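Local coordinates for putative sugar ABC transporter, substrate-binding protein (Clostridium phytofermentans, PDB 4WZZ), which binds L-rhamnose in the crystal and probably delivers such sugars to an ABC transporter as its extracellular solute-binding component, at residues S94-I108 and I117-E131. Residues are numbered along the deposited sequence; the frame is centred on the assembly and turned at random. Where two conformers were deposited one is given.
Sequences SATAEDQITCINNAI and IAANDTDALEPALTE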
ATOM      1  N   SER A  94      16.242  -1.000   3.253  0.80 20.19           N
ATOM      2  CA  SER A  94      15.343  -0.106   3.966  0.80 18.61           C
ATOM      3  C   SER A  94      14.412   0.578   2.969  0.80 15.24           C
ATOM      4  O   SER A  94      14.660   0.563   1.760  0.80 15.68           O
ATOM      5  CB  SER A  94      16.126   0.907   4.804  0.80 17.21           C
ATOM      6  OG  SER A  94      16.679   1.925   3.996  0.80 23.67           O
ATOM      7  N   ALA A  95      13.338   1.175   3.477  1.00 13.73           N
ATOM      8  CA  ALA A  95      12.323   1.771   2.623  1.00 13.12           C
ATOM      9  C   ALA A  95      12.695   3.159   2.143  1.00 15.59           C
ATOM     10  O   ALA A  95      11.929   4.112   2.301  1.00 15.63           O
ATOM     11  CB  ALA A  95      10.977   1.810   3.349  1.00 16.54           C
ATOM     12  N   THR A  96      13.870   3.255   1.535  1.00 15.70           N
ATOM     13  CA  THR A  96      14.405   4.517   1.045  1.00 18.06           C
ATOM     14  C   THR A  96      14.649   4.483  -0.457  1.00 18.89           C
ATOM     15  O   THR A  96      14.765   3.419  -1.066  1.00 18.32           O
ATOM     16  CB  THR A  96      15.755   4.828   1.691  1.00 23.76           C
ATOM     17  OG1 THR A  96      16.725   3.844   1.277  1.00 21.26           O
ATOM     18  CG2 THR A  96      15.625   4.842   3.199  1.00 26.01           C
ATOM     19  N   ALA A  97      14.713   5.666  -1.048  1.00 17.94           N
ATOM     20  CA  ALA A  97      15.045   5.806  -2.461  1.00 19.21           C
ATOM     21  C   ALA A  97      16.432   5.242  -2.772  1.00 19.94           C
ATOM     22  O   ALA A  97      16.606   4.502  -3.737  1.00 21.16           O
ATOM     23  CB  ALA A  97      14.964   7.264  -2.854  1.00 22.60           C
ATOM     24  N   GLU A  98      17.413   5.583  -1.939  1.00 21.52           N
ATOM     25  CA  GLU A  98      18.782   5.119  -2.143  1.00 24.17           C
ATOM     26  C   GLU A  98      18.874   3.598  -2.277  1.00 26.12           C
ATOM     27  O   GLU A  98      19.512   3.097  -3.198  1.00 25.00           O
ATOM     28  CB  GLU A  98      19.676   5.593  -0.997  1.00 29.50           C
ATOM     29  CG  GLU A  98      21.114   5.113  -1.105  1.00 41.38           C
ATOM     30  CD  GLU A  98      22.016   5.662  -0.004  1.00 46.50           C
ATOM     31  OE1 GLU A  98      21.508   6.355   0.909  1.00 48.30           O
ATOM     32  OE2 GLU A  98      23.240   5.393  -0.056  1.00 50.10           O
ATOM     33  N   ASP A  99      18.244   2.859  -1.367  1.00 19.83           N
ATOM     34  CA  ASP A  99      18.356   1.408  -1.415  1.00 18.64           C
ATOM     35  C   ASP A  99      17.606   0.832  -2.603  1.00 24.74           C
ATOM     36  O   ASP A  99      17.988  -0.202  -3.144  1.00 25.02           O
ATOM     37  CB  ASP A  99      17.897   0.772  -0.098  1.00 20.23           C
ATOM     38  CG  ASP A  99      18.911   0.949   1.014  1.00 27.96           C
ATOM     39  OD1 ASP A  99      20.054   1.368   0.714  1.00 25.01           O
ATOM     40  OD2 ASP A  99      18.586   0.649   2.182  1.00 30.76           O
ATOM     41  N   GLN A 100      16.559   1.515  -3.037  1.00 19.28           N
ATOM     42  CA  GLN A 100      15.818   1.096  -4.218  1.00 24.66           C
ATOM     43  C   GLN A 100      16.551   1.292  -5.526  1.00 27.95           C
ATOM     44  O   GLN A 100      16.439   0.482  -6.443  1.00 26.92           O
ATOM     45  CB  GLN A 100      14.467   1.812  -4.292  1.00 28.31           C
ATOM     46  CG  GLN A 100      13.389   0.847  -4.110  1.00 24.42           C
ATOM     47  CD  GLN A 100      12.008   1.424  -4.098  1.00 19.14           C
ATOM     48  OE1 GLN A 100      11.795   2.637  -4.252  1.00 17.03           O
ATOM     49  NE2 GLN A 100      11.033   0.537  -3.910  1.00 19.14           N
ATOM     50  N   ILE A 101      17.283   2.389  -5.627  1.00 22.12           N
ATOM     51  CA  ILE A 101      18.043   2.676  -6.810  1.00 23.05           C
ATOM     52  C   ILE A 101      19.077   1.577  -7.023  1.00 21.87           C
ATOM     53  O   ILE A 101      19.311   1.140  -8.144  1.00 28.17           O
ATOM     54  CB  ILE A 101      18.710   4.053  -6.689  1.00 23.05           C
ATOM     55  CG1 ILE A 101      17.631   5.138  -6.777  1.00 26.29           C
ATOM     56  CG2 ILE A 101      19.732   4.217  -7.780  1.00 24.49           C
ATOM     57  CD1 ILE A 101      18.050   6.509  -6.236  1.00 26.57           C
ATOM     58  N   THR A 102      19.679   1.107  -5.938  1.00 22.48           N
ATOM     59  CA  THR A 102      20.614   0.006  -6.036  1.00 22.36           C
ATOM     60  C   THR A 102      19.922  -1.202  -6.680  1.00 22.01           C
ATOM     61  O   THR A 102      20.492  -1.861  -7.543  1.00 23.16           O
ATOM     62  CB  THR A 102      21.163  -0.360  -4.652  1.00 28.77           C
ATOM     63  OG1 THR A 102      21.878   0.764  -4.137  1.00 30.74           O
ATOM     64  CG2 THR A 102      22.088  -1.560  -4.727  1.00 33.18           C
ATOM     65  N   CYS A 103      18.689  -1.475  -6.269  1.00 18.68           N
ATOM     66  CA  CYS A 103      17.946  -2.605  -6.839  1.00 20.71           C
ATOM     67  C   CYS A 103      17.581  -2.361  -8.300  1.00 18.80           C
ATOM     68  O   CYS A 103      17.614  -3.277  -9.113  1.00 21.39           O
ATOM     69  CB  CYS A 103      16.678  -2.914  -6.031  1.00 20.23           C
ATOM     70  SG  CYS A 103      16.989  -3.420  -4.329  1.00 19.74           S
ATOM     71  N   ILE A 104      17.199  -1.141  -8.643  1.00 23.57           N
ATOM     72  CA  ILE A 104      16.870  -0.854 -10.039  1.00 19.56           C
ATOM     73  C   ILE A 104      18.087  -1.111 -10.881  1.00 22.79           C
ATOM     74  O   ILE A 104      18.016  -1.720 -11.955  1.00 24.48           O
ATOM     75  CB  ILE A 104      16.427   0.590 -10.225  1.00 21.49           C
ATOM     76  CG1 ILE A 104      15.118   0.810  -9.461  1.00 21.30           C
ATOM     77  CG2 ILE A 104      16.278   0.899 -11.718  1.00 26.34           C
ATOM     78  CD1 ILE A 104      14.832   2.244  -9.132  1.00 20.22           C
ATOM     79  N   ASN A 105      19.222  -0.628 -10.402  1.00 23.12           N
ATOM     80  CA  ASN A 105      20.455  -0.801 -11.147  1.00 22.69           C
ATOM     81  C   ASN A 105      20.835  -2.273 -11.313  1.00 26.80           C
ATOM     82  O   ASN A 105      21.356  -2.656 -12.358  1.00 25.73           O
ATOM     83  CB  ASN A 105      21.596   0.010 -10.523  1.00 28.55           C
ATOM     84  CG  ASN A 105      21.408   1.516 -10.709  1.00 34.20           C
ATOM     85  OD1 ASN A 105      20.766   1.956 -11.666  1.00 33.91           O
ATOM     86  ND2 ASN A 105      21.968   2.310  -9.792  1.00 34.67           N
ATOM     87  N   ASN A 106      20.562  -3.087 -10.293  1.00 21.90           N
ATOM     88  CA  ASN A 106      20.807  -4.522 -10.384  1.00 23.14           C
ATOM     89  C   ASN A 106      19.904  -5.143 -11.449  1.00 22.75           C
ATOM     90  O   ASN A 106      20.345  -5.979 -12.234  1.00 24.33           O
ATOM     91  CB  ASN A 106      20.556  -5.219  -9.044  1.00 29.38           C
ATOM     92  CG  ASN A 106      21.716  -5.069  -8.066  1.00 35.05           C
ATOM     93  OD1 ASN A 106      22.774  -4.525  -8.397  1.00 41.45           O
ATOM     94  ND2 ASN A 106      21.522  -5.574  -6.853  1.00 41.63           N
ATOM     95  N   ALA A 107      18.638  -4.730 -11.474  1.00 21.74           N
ATOM     96  CA  ALA A 107      17.705  -5.265 -12.455  1.00 23.12           C
ATOM     97  C   ALA A 107      18.157  -4.931 -13.870  1.00 24.85           C
ATOM     98  O   ALA A 107      18.152  -5.796 -14.752  1.00 24.26           O
ATOM     99  CB  ALA A 107      16.301  -4.743 -12.206  1.00 23.10           C
ATOM    100  N   ILE A 108      18.566  -3.686 -14.090  1.00 23.32           N
ATOM    101  CA  ILE A 108      19.045  -3.286 -15.411  1.00 24.79           C
ATOM    102  C   ILE A 108      20.236  -4.155 -15.801  1.00 27.17           C
ATOM    103  O   ILE A 108      20.293  -4.710 -16.905  1.00 27.12           O
ATOM    104  CB  ILE A 108      19.455  -1.802 -15.440  1.00 26.85           C
ATOM    105  CG1 ILE A 108      18.237  -0.902 -15.245  1.00 27.39           C
ATOM    106  CG2 ILE A 108      20.076  -1.468 -16.764  1.00 27.74           C
ATOM    107  CD1 ILE A 108      18.596   0.543 -14.932  1.00 27.13           C
ATOM    108  N   ILE A 117       7.664  -1.680  -9.828  1.00 16.05           N
ATOM    109  CA  ILE A 117       8.231  -1.080  -8.634  1.00 16.99           C
ATOM    110  C   ILE A 117       7.213  -0.373  -7.734  1.00 14.52           C
ATOM    111  O   ILE A 117       6.325   0.329  -8.203  1.00 16.13           O
ATOM    112  CB  ILE A 117       9.378  -0.151  -9.005  1.00 17.23           C
ATOM    113  CG1 ILE A 117      10.049   0.395  -7.744  1.00 16.25           C
ATOM    114  CG2 ILE A 117       8.912   0.959  -9.956  1.00 21.01           C
ATOM    115  CD1 ILE A 117      11.499   0.807  -7.960  1.00 21.71           C
ATOM    116  N   ALA A 118       7.368  -0.605  -6.431  1.00 13.79           N
ATOM    117  CA  ALA A 118       6.600   0.068  -5.389  1.00 13.23           C
ATOM    118  C   ALA A 118       7.501   1.138  -4.802  1.00 13.33           C
ATOM    119  O   ALA A 118       8.434   0.838  -4.045  1.00 14.97           O
ATOM    120  CB  ALA A 118       6.178  -0.912  -4.318  1.00 12.82           C
ATOM    121  N   ALA A 119       7.244   2.386  -5.190  1.00 14.70           N
ATOM    122  CA  ALA A 119       8.196   3.466  -4.988  1.00 14.24           C
ATOM    123  C   ALA A 119       8.337   3.938  -3.565  1.00 16.28           C
ATOM    124  O   ALA A 119       7.343   4.172  -2.875  1.00 16.60           O
ATOM    125  CB  ALA A 119       7.813   4.675  -5.875  1.00 17.12           C
ATOM    126  N   ASN A 120       9.582   4.114  -3.139  1.00 14.27           N
ATOM    127  CA  ASN A 120       9.876   4.704  -1.830  1.00 13.67           C
ATOM    128  C   ASN A 120       9.965   6.219  -1.888  1.00 17.49           C
ATOM    129  O   ASN A 120      10.051   6.892  -0.855  1.00 14.83           O
ATOM    130  CB  ASN A 120      11.171   4.139  -1.269  1.00 14.40           C
ATOM    131  CG  ASN A 120      11.024   2.699  -0.822  1.00 18.70           C
ATOM    132  OD1 ASN A 120       9.940   2.271  -0.432  1.00 15.51           O
ATOM    133  ND2 ASN A 120      12.108   1.948  -0.874  1.00 14.21           N
ATOM    134  N   ASP A 121       9.937   6.756  -3.099  1.00 17.51           N
ATOM    135  CA  ASP A 121       9.963   8.203  -3.316  1.00 17.60           C
ATOM    136  C   ASP A 121       9.382   8.424  -4.700  1.00 19.99           C
ATOM    137  O   ASP A 121       9.621   7.628  -5.623  1.00 20.62           O
ATOM    138  CB  ASP A 121      11.391   8.735  -3.233  1.00 20.42           C
ATOM    139  CG  ASP A 121      11.470  10.273  -3.316  1.00 25.33           C
ATOM    140  OD1 ASP A 121      11.306  10.839  -4.421  1.00 27.19           O
ATOM    141  OD2 ASP A 121      11.725  10.902  -2.270  1.00 25.54           O
ATOM    142  N   THR A 122       8.612   9.493  -4.848  1.00 19.61           N
ATOM    143  CA  THR A 122       7.837   9.675  -6.050  1.00 21.66           C
ATOM    144  C   THR A 122       8.736  10.086  -7.220  1.00 22.34           C
ATOM    145  O   THR A 122       8.472   9.725  -8.374  1.00 26.90           O
ATOM    146  CB  THR A 122       6.763  10.746  -5.818  1.00 29.76           C
ATOM    147  OG1 THR A 122       6.230  10.585  -4.490  1.00 34.23           O
ATOM    148  CG2 THR A 122       5.659  10.606  -6.834  1.00 31.20           C
ATOM    149  N   ASP A 123       9.806  10.812  -6.905  1.00 26.59           N
ATOM    150  CA  ASP A 123      10.632  11.464  -7.925  1.00 24.15           C
ATOM    151  C   ASP A 123      12.094  10.989  -8.018  1.00 33.06           C
ATOM    152  O   ASP A 123      12.717  11.063  -9.082  1.00 27.20           O
ATOM    153  CB  ASP A 123      10.639  12.967  -7.667  1.00 27.82           C
ATOM    154  CG  ASP A 123       9.275  13.608  -7.882  1.00 34.81           C
ATOM    155  OD1 ASP A 123       8.526  13.171  -8.776  1.00 32.90           O
ATOM    156  OD2 ASP A 123       8.950  14.558  -7.148  1.00 35.75           O
ATOM    157  N   ALA A 124      12.645  10.535  -6.903  1.00 26.40           N
ATOM    158  CA  ALA A 124      14.068  10.213  -6.810  1.00 23.53           C
ATOM    159  C   ALA A 124      14.470   9.037  -7.688  1.00 24.60           C
ATOM    160  O   ALA A 124      15.639   8.903  -8.057  1.00 27.65           O
ATOM    161  CB  ALA A 124      14.447   9.945  -5.355  1.00 27.47           C
ATOM    162  N   LEU A 125      13.509   8.192  -8.039  1.00 23.51           N
ATOM    163  CA  LEU A 125      13.810   7.011  -8.843  1.00 25.12           C
ATOM    164  C   LEU A 125      13.836   7.309 -10.339  1.00 24.10           C
ATOM    165  O   LEU A 125      14.135   6.424 -11.147  1.00 25.58           O
ATOM    166  CB  LEU A 125      12.770   5.925  -8.566  1.00 20.03           C
ATOM    167  CG  LEU A 125      12.484   5.619  -7.099  1.00 21.08           C
ATOM    168  CD1 LEU A 125      11.398   4.567  -7.038  1.00 22.97           C
ATOM    169  CD2 LEU A 125      13.749   5.142  -6.398  1.00 23.45           C
ATOM    170  N   GLU A 126      13.518   8.548 -10.714  1.00 25.71           N
ATOM    171  CA  GLU A 126      13.248   8.850 -12.109  1.00 27.18           C
ATOM    172  C   GLU A 126      14.491   8.639 -12.986  1.00 27.40           C
ATOM    173  O   GLU A 126      14.382   8.088 -14.079  1.00 30.91           O
ATOM    174  CB  GLU A 126      12.675  10.264 -12.294  1.00 29.77           C
ATOM    175  CG  GLU A 126      12.487  10.628 -13.778  1.00 29.04           C
ATOM    176  CD  GLU A 126      11.637  11.865 -14.025  1.00 31.00           C
ATOM    177  OE1 GLU A 126      11.070  12.448 -13.071  1.00 29.56           O
ATOM    178  OE2 GLU A 126      11.534  12.246 -15.207  1.00 31.11           O
ATOM    179  N   PRO A 127      15.667   9.083 -12.527  1.00 28.96           N
ATOM    180  CA  PRO A 127      16.820   8.843 -13.408  1.00 31.33           C
ATOM    181  C   PRO A 127      17.099   7.358 -13.666  1.00 32.99           C
ATOM    182  O   PRO A 127      17.340   6.981 -14.816  1.00 36.03           O
ATOM    183  CB  PRO A 127      17.981   9.481 -12.643  1.00 35.15           C
ATOM    184  CG  PRO A 127      17.345  10.544 -11.825  1.00 34.02           C
ATOM    185  CD  PRO A 127      15.996  10.011 -11.432  1.00 29.73           C
ATOM    186  N   ALA A 128      17.065   6.528 -12.629  1.00 28.14           N
ATOM    187  CA  ALA A 128      17.370   5.116 -12.816  1.00 28.02           C
ATOM    188  C   ALA A 128      16.307   4.434 -13.674  1.00 29.07           C
ATOM    189  O   ALA A 128      16.627   3.598 -14.533  1.00 29.02           O
ATOM    190  CB  ALA A 128      17.511   4.423 -11.483  1.00 26.92           C
ATOM    191  N   LEU A 129      15.042   4.800 -13.453  1.00 26.69           N
ATOM    192  CA  LEU A 129      13.946   4.192 -14.192  1.00 26.40           C
ATOM    193  C   LEU A 129      13.924   4.671 -15.634  1.00 27.91           C
ATOM    194  O   LEU A 129      13.533   3.931 -16.544  1.00 28.31           O
ATOM    195  CB  LEU A 129      12.608   4.470 -13.510  1.00 24.95           C
ATOM    196  CG  LEU A 129      12.461   3.785 -12.150  1.00 23.44           C
ATOM    197  CD1 LEU A 129      11.127   4.178 -11.506  1.00 22.19           C
ATOM    198  CD2 LEU A 129      12.595   2.255 -12.290  1.00 24.65           C
ATOM    199  N   THR A 130      14.337   5.912 -15.846  1.00 28.84           N
ATOM    200  CA  THR A 130      14.468   6.415 -17.208  1.00 30.49           C
ATOM    201  C   THR A 130      15.581   5.653 -17.930  1.00 33.28           C
ATOM    202  O   THR A 130      15.431   5.290 -19.096  1.00 34.95           O
ATOM    203  CB  THR A 130      14.749   7.920 -17.219  1.00 31.31           C
ATOM    204  OG1 THR A 130      13.631   8.608 -16.652  1.00 30.98           O
ATOM    205  CG2 THR A 130      14.962   8.428 -18.643  1.00 35.12           C
ATOM    206  N   GLU A 131      16.689   5.406 -17.235  1.00 31.86           N
ATOM    207  CA  GLU A 131      17.782   4.614 -17.802  1.00 33.09           C
ATOM    208  C   GLU A 131      17.276   3.222 -18.170  1.00 32.64           C
ATOM    209  O   GLU A 131      17.652   2.672 -19.200  1.00 33.92           O
ATOM    210  CB  GLU A 131      18.960   4.516 -16.821  1.00 33.04           C
ATOM    211  CG  GLU A 131      20.105   3.608 -17.290  1.00 38.35           C
ATOM    212  CD  GLU A 131      20.755   4.070 -18.606  1.00 47.09           C
ATOM    213  OE1 GLU A 131      20.475   5.201 -19.070  1.00 48.39           O
ATOM    214  OE2 GLU A 131      21.547   3.290 -19.183  1.00 46.49           O
TER
HETATM  215  O   HOH W   1       9.037   4.034   1.549  1.00 14.85           O
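Gln100 and Asn120 lay their side-chain amides one over the other, the planes only 12° apart, and each reaches past the other to the opposite backbone. OE1 of Gln100 accepts from Asn120 N at 2.9 Å, while its NE2 donates to Ala118 O at 2.6 Å, the oxygen lying close to the amide plane. NE2 also donates to Val61 O, and the three bonds together fix the rotation of the glutamine amide. Asn120 ND2 in turn donates to Thr96 O (3.0 Å) from above the carbonyl plane, on the face away from Gln100 N, and also to Lys62 O; a water bridges its OD1 to Ala95 O. Thr96 N-caps helix 97-110 through OG1, which takes the bond from Asp99 N.

Beyond the amides the packing turns apolar and stays tight. In Ile104, chi1 of -65° sets CG1 beside the backbone N, which leaves the CG2 methyl anti to N and 3.7 Å from Ala128 CB; CD1 touches both Ile117 CD1 and Leu129 CD2. Leu125 CD2 fills in beside Ile101 CG1, and Ile108 CD1 lies against Ala128 O. Toward solvent the contact thins: exposed Glu131 only grazes Ile108 CD1 with its CG at 4.2 Å, and Asn105 OD1 merely approaches Ala128 CB.

Segments 97-108 and 126-131 run nearly parallel, 9° apart with axes 9.6 Å from each other; their helices, 97-110 and 126-134, are joined through strand 114-117 in the alpha/beta lobe expected of a periplasmic binding protein. Lys62 belongs to the rhamnose pocket, near which Ala118 also lies, and beneath the pair Ile104 and Gln100 rest on Ile60 of strand 56-60, adjacent to strand 114-117 in the parallel part of the sheet.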